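Local coordinates for protein Abbfa_003403 (Acinetobacter baumannii, PDB 4ZXH) that probably assembles and releases a peptide product as a four-domain nonribosomal peptide synthetase with condensation, adenylation, carrier and thioesterase domains, at residues 1192-1197 / 1224-1229; 969-974 / 992-997. All blocks are in the same frame, centred on the assembly; numbering follows the deposited sequence.

In the fold
The two contacts lie in series along the chain, with centres about 14 Å apart. Interaction 2 pairs the two loops that flank helix 977-990 of the carrier domain and is partly buried. Interaction 1 joins two helix ends in the thioesterase domain and lies at the surface. Their chemistry differs accordingly. Interaction 1 relies on one lysine bond to a carbonyl, a water bridge and a small apolar touch. Interaction 2 has a backbone bond backed by V972, P974 and I997, with a tyrosine ring against an arginine chain at its outer side. The contacts meet where A973 packs on the Y1194 ring.

Interaction 1 (1192-1197 / 1224-1229); sequences APYGKK and INVLPL
Two Schellman motifs face each other here, at the ends of helices 1179-1191 and 1210-1223. G1195 and N1225, both with positive phi, are their C-prime residues. K1196 and Y1194 reach from the first end to the second. The K1196 chain is extended beyond CG, with CG beside its backbone N (chi1 -59°), and this carries the amine across the gap. K1196 NZ gives a hydrogen bond to I1224 O at 3.0 Å. The donor lies close to the line of the carbonyl bond, with a C=O...N angle of 166°. The positive amine thus meets a carbonyl at a helix end, where the helix dipole would probably strengthen the attraction. Lower on the same chain, K1196 CD passes V1226 CG1 at 4.2 Å. V1226 CG1 also meets the Y1194 ring obliquely, 3.8 Å from Y1194 CD2. A water joins the two segments, donating to V1226 O at 2.7 Å and to Y1194 OH at 3.2 Å. The hydroxyl probably also bonds P974 O, and N1225 OD1 takes a bond from R975. Both partners belong to the loop before helix 977-990. Each helix ends in a Schellman motif, and the turns meet in the helical part of an alpha/beta-hydrolase thioesterase.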
loop_
_atom_site.group_PDB
_atom_site.type_symbol
_atom_site.label_atom_id
_atom_site.label_comp_id
_atom_site.label_asym_id
_atom_site.label_seq_id
_atom_site.Cartn_x
_atom_site.Cartn_y
_atom_site.Cartn_z
ATOM N N ALA A 1192 19.061 34.558 6.040
ATOM C CA ALA A 1192 18.313 35.623 6.698
ATOM C C ALA A 1192 16.840 35.697 6.255
ATOM O O ALA A 1192 15.967 36.004 7.068
ATOM C CB ALA A 1192 18.995 36.945 6.482
ATOM N N PRO A 1193 16.542 35.399 4.980
ATOM C CA PRO A 1193 15.120 35.511 4.673
ATOM C C PRO A 1193 14.263 34.521 5.409
ATOM O O PRO A 1193 13.062 34.782 5.446
ATOM C CB PRO A 1193 15.064 35.247 3.172
ATOM C CG PRO A 1193 16.380 35.704 2.687
ATOM C CD PRO A 1193 17.337 35.251 3.751
ATOM N N TYR A 1194 14.852 33.466 5.994
ATOM C CA TYR A 1194 14.128 32.456 6.790
ATOM C C TYR A 1194 14.331 32.671 8.298
ATOM O O TYR A 1194 14.076 31.780 9.111
ATOM C CB TYR A 1194 14.579 31.025 6.401
ATOM C CG TYR A 1194 14.435 30.710 4.930
ATOM C CD1 TYR A 1194 13.325 30.034 4.440
ATOM C CD2 TYR A 1194 15.388 31.132 4.019
ATOM C CE1 TYR A 1194 13.179 29.782 3.069
ATOM C CE2 TYR A 1194 15.249 30.890 2.654
ATOM C CZ TYR A 1194 14.150 30.217 2.183
ATOM O OH TYR A 1194 14.038 29.984 0.828
ATOM N N GLY A 1195 14.819 33.840 8.686
ATOM C CA GLY A 1195 15.055 34.111 10.099
ATOM C C GLY A 1195 16.142 33.254 10.742
ATOM O O GLY A 1195 16.139 33.027 11.959
ATOM N N LYS A 1196 17.089 32.794 9.927
ATOM C CA LYS A 1196 18.203 31.993 10.411
ATOM C C LYS A 1196 19.523 32.706 10.183
ATOM O O LYS A 1196 19.685 33.408 9.190
ATOM C CB LYS A 1196 18.208 30.634 9.725
ATOM C CG LYS A 1196 16.929 29.874 9.953
ATOM C CD LYS A 1196 16.838 28.601 9.137
ATOM C CE LYS A 1196 15.706 27.728 9.669
ATOM N NZ LYS A 1196 15.398 26.578 8.771
ATOM N N LYS A 1197 20.456 32.559 11.119
ATOM C CA LYS A 1197 21.826 33.007 10.884
ATOM C C LYS A 1197 22.622 31.852 10.335
ATOM O O LYS A 1197 22.575 30.754 10.856
ATOM C CB LYS A 1197 22.502 33.533 12.157
ATOM C CG LYS A 1197 21.995 34.872 12.628
ATOM C CD LYS A 1197 22.508 35.170 14.013
ATOM C CE LYS A 1197 23.829 35.873 13.973
ATOM N NZ LYS A 1197 23.621 37.225 13.398
ATOM N N ILE A 1224 20.875 23.556 7.225
ATOM C CA ILE A 1224 19.869 24.305 7.962
ATOM C C ILE A 1224 18.604 24.490 7.149
ATOM O O ILE A 1224 17.752 25.278 7.531
ATOM C CB ILE A 1224 20.353 25.707 8.406
ATOM C CG1 ILE A 1224 20.835 26.524 7.204
ATOM C CG2 ILE A 1224 21.386 25.602 9.493
ATOM C CD1 ILE A 1224 21.176 27.940 7.546
ATOM N N ASN A 1225 18.501 23.773 6.031
ATOM C CA ASN A 1225 17.263 23.681 5.248
ATOM C C ASN A 1225 16.849 24.964 4.524
ATOM O O ASN A 1225 15.662 25.218 4.376
ATOM C CB ASN A 1225 16.123 23.234 6.163
ATOM C CG ASN A 1225 15.252 22.156 5.554
ATOM O OD1 ASN A 1225 15.544 21.606 4.481
ATOM N ND2 ASN A 1225 14.180 21.819 6.264
ATOM N N VAL A 1226 17.813 25.774 4.082
ATOM C CA VAL A 1226 17.505 26.915 3.216
ATOM C C VAL A 1226 17.841 26.655 1.716
ATOM O O VAL A 1226 17.655 27.545 0.859
ATOM C CB VAL A 1226 18.232 28.189 3.676
ATOM C CG1 VAL A 1226 17.890 28.471 5.120
ATOM C CG2 VAL A 1226 19.722 28.046 3.494
ATOM N N LEU A 1227 18.334 25.449 1.427
ATOM C CA LEU A 1227 18.396 24.894 0.074
ATOM C C LEU A 1227 17.956 23.426 0.102
ATOM O O LEU A 1227 18.126 22.756 1.111
ATOM C CB LEU A 1227 19.807 25.000 -0.517
ATOM C CG LEU A 1227 20.233 26.393 -0.939
ATOM C CD1 LEU A 1227 21.655 26.375 -1.496
ATOM C CD2 LEU A 1227 19.234 26.931 -1.962
ATOM N N PRO A 1228 17.390 22.925 -1.005
ATOM C CA PRO A 1228 16.962 21.521 -1.059
ATOM C C PRO A 1228 18.137 20.550 -1.008
ATOM O O PRO A 1228 19.225 20.866 -1.493
ATOM C CB PRO A 1228 16.243 21.423 -2.417
ATOM C CG PRO A 1228 15.821 22.809 -2.735
ATOM C CD PRO A 1228 16.901 23.695 -2.165
ATOM N N LEU A 1229 17.920 19.368 -0.440
ATOM C CA LEU A 1229 18.997 18.398 -0.337
ATOM C C LEU A 1229 19.479 17.949 -1.708
ATOM O O LEU A 1229 20.660 17.674 -1.871
ATOM C CB LEU A 1229 18.570 17.197 0.500
ATOM C CG LEU A 1229 18.962 17.320 1.977
ATOM C CD1 LEU A 1229 18.493 18.657 2.593
ATOM C CD2 LEU A 1229 18.421 16.145 2.768
HETATM O O HOH W 1 16.815 29.602 -0.668
#

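Interaction 2 (969-974 / 992-997); sequences NDYVAP and VKRVGI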
loop_
_atom_site.group_PDB
_atom_site.type_symbol
_atom_site.label_atom_id
_atom_site.label_comp_id
_atom_site.label_asym_id
_atom_site.label_seq_id
_atom_site.Cartn_x
_atom_site.Cartn_y
_atom_site.Cartn_z
ATOM N N ASN A 969 3.418 17.585 11.553
ATOM C CA ASN A 969 4.527 17.893 10.654
ATOM C C ASN A 969 4.883 19.376 10.621
ATOM O O ASN A 969 4.036 20.265 10.500
ATOM C CB ASN A 969 4.255 17.381 9.238
ATOM C CG ASN A 969 4.530 15.894 9.094
ATOM O OD1 ASN A 969 4.511 15.132 10.073
ATOM N ND2 ASN A 969 4.826 15.478 7.873
ATOM N N ASP A 970 6.182 19.596 10.725
ATOM C CA ASP A 970 6.764 20.904 10.909
ATOM C C ASP A 970 6.555 21.783 9.688
ATOM O O ASP A 970 6.821 21.356 8.557
ATOM C CB ASP A 970 8.254 20.737 11.154
ATOM C CG ASP A 970 8.580 19.404 11.804
ATOM O OD1 ASP A 970 8.199 19.209 12.970
ATOM O OD2 ASP A 970 9.179 18.526 11.143
ATOM N N TYR A 971 6.118 23.013 9.913
ATOM C CA TYR A 971 6.114 23.975 8.828
ATOM C C TYR A 971 7.529 24.231 8.320
ATOM O O TYR A 971 8.412 24.634 9.069
ATOM C CB TYR A 971 5.490 25.292 9.263
ATOM C CG TYR A 971 5.700 26.383 8.238
ATOM C CD1 TYR A 971 4.898 26.463 7.094
ATOM C CD2 TYR A 971 6.701 27.330 8.399
ATOM C CE1 TYR A 971 5.090 27.452 6.154
ATOM C CE2 TYR A 971 6.888 28.328 7.472
ATOM C CZ TYR A 971 6.084 28.384 6.354
ATOM O OH TYR A 971 6.287 29.362 5.409
ATOM N N VAL A 972 7.732 24.012 7.033
ATOM C CA VAL A 972 8.995 24.351 6.404
ATOM C C VAL A 972 8.727 25.195 5.176
ATOM O O VAL A 972 7.967 24.790 4.303
ATOM C CB VAL A 972 9.774 23.102 6.027
ATOM C CG1 VAL A 972 10.950 23.448 5.110
ATOM C CG2 VAL A 972 10.222 22.396 7.288
ATOM N N ALA A 973 9.331 26.380 5.131
ATOM C CA ALA A 973 9.148 27.318 4.024
ATOM C C ALA A 973 9.834 26.792 2.767
ATOM O O ALA A 973 10.815 26.080 2.874
ATOM C CB ALA A 973 9.686 28.681 4.402
ATOM N N PRO A 974 9.309 27.128 1.575
ATOM C CA PRO A 974 9.898 26.732 0.286
ATOM C C PRO A 974 11.332 27.222 0.153
ATOM O O PRO A 974 11.635 28.259 0.701
ATOM C CB PRO A 974 8.986 27.409 -0.737
ATOM C CG PRO A 974 8.356 28.525 0.014
ATOM C CD PRO A 974 8.122 27.968 1.378
ATOM N N VAL A 992 -5.682 28.246 1.189
ATOM C CA VAL A 992 -5.000 28.037 2.451
ATOM C C VAL A 992 -3.954 29.133 2.539
ATOM O O VAL A 992 -3.211 29.318 1.586
ATOM C CB VAL A 992 -4.356 26.646 2.519
ATOM C CG1 VAL A 992 -3.696 26.412 3.858
ATOM C CG2 VAL A 992 -5.404 25.600 2.265
ATOM N N LYS A 993 -3.910 29.866 3.655
ATOM C CA LYS A 993 -3.091 31.072 3.731
ATOM C C LYS A 993 -1.625 30.758 3.558
ATOM O O LYS A 993 -0.978 31.397 2.743
ATOM C CB LYS A 993 -3.300 31.822 5.049
ATOM C CG LYS A 993 -4.710 32.398 5.239
ATOM C CD LYS A 993 -5.059 33.399 4.148
ATOM C CE LYS A 993 -4.256 34.684 4.280
ATOM N NZ LYS A 993 -4.544 35.602 3.154
ATOM N N ARG A 994 -1.108 29.774 4.295
ATOM C CA ARG A 994 0.341 29.511 4.312
ATOM C C ARG A 994 0.684 28.024 4.247
ATOM O O ARG A 994 0.345 27.254 5.137
ATOM C CB ARG A 994 0.959 30.124 5.556
ATOM C CG ARG A 994 2.469 30.020 5.633
ATOM C CD ARG A 994 2.959 30.321 7.031
ATOM N NE ARG A 994 2.852 31.723 7.396
ATOM C CZ ARG A 994 2.420 32.155 8.579
ATOM N NH1 ARG A 994 2.013 31.277 9.472
ATOM N NH2 ARG A 994 2.375 33.455 8.867
ATOM N N VAL A 995 1.357 27.624 3.177
ATOM C CA VAL A 995 1.572 26.212 2.888
ATOM C C VAL A 995 3.037 25.851 2.991
ATOM O O VAL A 995 3.892 26.488 2.378
ATOM C CB VAL A 995 1.056 25.835 1.480
ATOM C CG1 VAL A 995 1.617 24.509 1.021
ATOM C CG2 VAL A 995 -0.473 25.795 1.458
ATOM N N GLY A 996 3.322 24.826 3.782
ATOM C CA GLY A 996 4.680 24.367 3.952
ATOM C C GLY A 996 4.954 23.245 2.986
ATOM O O GLY A 996 4.034 22.575 2.545
ATOM N N ILE A 997 6.224 23.010 2.685
ATOM C CA ILE A 997 6.581 22.041 1.664
ATOM C C ILE A 997 6.266 20.585 2.044
ATOM O O ILE A 997 6.404 19.697 1.210
ATOM C CB ILE A 997 8.068 22.164 1.300
ATOM C CG1 ILE A 997 8.952 21.723 2.465
ATOM C CG2 ILE A 997 8.395 23.600 0.868
ATOM C CD1 ILE A 997 10.422 21.753 2.134
#
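V972 and I997 provide the polar link between the two loops. I997 N donates to V972 O at 3.0 Å, and the bond is nearly straight, with an N-H...O angle of 164°. The nearest CA atoms are those of V972 and G996, 5.0 Å apart. Apolar contacts lie beside this bond. V972 CG1 lies 3.5 Å from I997 CD1, where the two side chains meet at a slant. I997 CG1 sits between its own N and carbonyl carbon (chi1 68°), which leaves CG2 on the side of P974. I997 CG2 approaches P974 CA at 3.5 Å. The aromatic contact lies further out. The Y971 ring crosses the R994 chain at about a right angle. Y971 CE1 is 3.7 Å from R994 CD, so the methylenes do the touching. The guanidinium plane is turned 63° from the ring. Y971 CD1 also meets G996 CA at 3.8 Å. Beyond the ring, R994 forms a salt bridge to E1082 in helix 1081-1086 of the thioesterase domain. The two loops flank helix 977-990, against which P974 and I997 pack, while P974 also touches M1081 of helix 1081-1086.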